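Local coordinates for protein endo-1,4-beta-xylanase (Pseudoalteromonas haloplanktis, PDB 1H12) that hydrolyses internal beta-1,4-linkages of xylan as a cold-adapted glycoside hydrolase of family 8, and probably also acts on related beta-1,4-glucans, at residues Gln107-Asn112 and Val137-Ala142. Sequence-based numbering, arbitrary orientation.
Sequences QKNPDN and VDEGPA
N109 and E139 both turn CG away from their own carbonyl carbon, with chi1 at -67° and -65°. In N109 this carries the side-chain amide across to the backbone of E139. The modelled OD1 of N109 lies 2.8 Å from the carbonyl O of E139. Two oxygens this close suggest that the amide is modelled turned over. With the amide turned back, the pair may be a hydrogen bond. The E139 side chain extends beyond CG, and the N109 amide end crosses it at a slant, touching its CB and CG. The E139 carboxylate, turned 71° from the amide plane, is engaged elsewhere, in a salt bridge through OE1 to K118. One residue earlier, D138 OD1 accepts from G140 N at 3.0 Å, an Asx turn where the chain turns a corner. N109 is buried; its backbone is hydrogen-bonded to V121, which its side chain also touches. Were N109 replaced by an alanine, the E139 carbonyl would probably lose its amide neighbour and a gap would open beside E139 CB. The contact joins the loop after helix 93-107 to the short strand 138-139, leading into helix 143-160. If the amide is turned back, the chemistry implies a single side-chain to backbone link, with the E139 charge answered by K118.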
# COMPACT_ATOMS: atom_id res chain seq x y z
N GLN A 107 -10.92 -15.20 2.31
CA GLN A 107 -9.76 -14.76 3.05
C GLN A 107 -9.99 -14.67 4.54
O GLN A 107 -9.08 -14.95 5.34
CB GLN A 107 -9.19 -13.46 2.47
CG GLN A 107 -8.61 -13.64 1.09
CD GLN A 107 -8.25 -12.33 0.38
OE1 GLN A 107 -9.02 -11.37 0.43
NE2 GLN A 107 -7.12 -12.33 -0.32
N LYS A 108 -11.18 -14.25 4.96
CA LYS A 108 -11.45 -14.04 6.38
C LYS A 108 -11.32 -15.34 7.15
O LYS A 108 -12.02 -16.33 6.82
CB LYS A 108 -12.84 -13.47 6.56
CG LYS A 108 -13.14 -13.10 7.97
CD LYS A 108 -14.63 -12.72 8.17
CE LYS A 108 -14.99 -12.70 9.63
NZ LYS A 108 -16.44 -12.46 9.81
N ASN A 109 -10.57 -15.35 8.22
CA ASN A 109 -10.58 -16.48 9.17
C ASN A 109 -11.82 -16.35 10.04
O ASN A 109 -12.21 -15.26 10.48
CB ASN A 109 -9.35 -16.44 10.06
CG ASN A 109 -8.05 -16.69 9.35
OD1 ASN A 109 -7.03 -15.93 9.60
ND2 ASN A 109 -7.96 -17.70 8.56
N PRO A 110 -12.48 -17.48 10.35
CA PRO A 110 -13.70 -17.41 11.11
C PRO A 110 -13.56 -16.74 12.46
O PRO A 110 -12.52 -16.83 13.12
CB PRO A 110 -14.10 -18.89 11.30
CG PRO A 110 -13.05 -19.65 10.78
CD PRO A 110 -12.14 -18.82 9.94
N ASP A 111 -14.63 -16.10 12.90
CA ASP A 111 -14.63 -15.42 14.18
C ASP A 111 -14.50 -16.35 15.37
O ASP A 111 -14.15 -15.91 16.47
CB ASP A 111 -15.90 -14.56 14.30
CG ASP A 111 -15.89 -13.42 13.28
OD1 ASP A 111 -14.87 -12.75 13.09
OD2 ASP A 111 -16.87 -13.20 12.58
N ASN A 112 -14.78 -17.62 15.14
CA ASN A 112 -14.68 -18.65 16.16
C ASN A 112 -13.47 -19.59 15.90
O ASN A 112 -13.41 -20.69 16.39
CB ASN A 112 -16.01 -19.40 16.37
CG ASN A 112 -16.38 -20.19 15.20
OD1 ASN A 112 -15.80 -20.04 14.10
ND2 ASN A 112 -17.32 -21.15 15.40
N VAL A 137 -3.40 -21.18 2.49
CA VAL A 137 -2.03 -21.70 2.67
C VAL A 137 -1.49 -21.26 4.00
O VAL A 137 -0.84 -22.05 4.72
CB VAL A 137 -1.12 -21.25 1.52
CG1 VAL A 137 0.31 -21.73 1.74
CG2 VAL A 137 -1.64 -21.71 0.16
N ASP A 138 -1.67 -19.99 4.33
CA ASP A 138 -1.17 -19.40 5.58
C ASP A 138 -2.30 -18.53 6.11
O ASP A 138 -2.73 -17.58 5.46
CB ASP A 138 0.09 -18.65 5.34
CG ASP A 138 0.80 -18.20 6.58
OD1 ASP A 138 0.17 -18.09 7.65
OD2 ASP A 138 2.02 -17.84 6.49
N GLU A 139 -2.82 -18.88 7.28
CA GLU A 139 -3.89 -18.16 7.94
C GLU A 139 -3.44 -16.87 8.62
O GLU A 139 -4.28 -16.05 8.97
CB GLU A 139 -4.53 -19.01 8.99
CG GLU A 139 -5.25 -20.25 8.47
CD GLU A 139 -5.79 -21.13 9.62
OE1 GLU A 139 -5.12 -21.21 10.65
OE2 GLU A 139 -6.83 -21.71 9.52
N GLY A 140 -2.16 -16.68 8.81
CA GLY A 140 -1.70 -15.46 9.43
C GLY A 140 -1.96 -14.25 8.51
O GLY A 140 -2.00 -14.39 7.29
N PRO A 141 -2.12 -13.07 9.08
CA PRO A 141 -2.42 -11.87 8.31
C PRO A 141 -1.18 -11.17 7.77
O PRO A 141 -0.06 -11.39 8.22
CB PRO A 141 -3.11 -10.99 9.34
CG PRO A 141 -2.38 -11.30 10.64
CD PRO A 141 -2.10 -12.80 10.56
N ALA A 142 -1.42 -10.28 6.81
CA ALA A 142 -0.47 -9.25 6.38
C ALA A 142 -1.21 -7.94 6.71
O ALA A 142 -2.03 -7.50 5.91
CB ALA A 142 -0.15 -9.34 4.92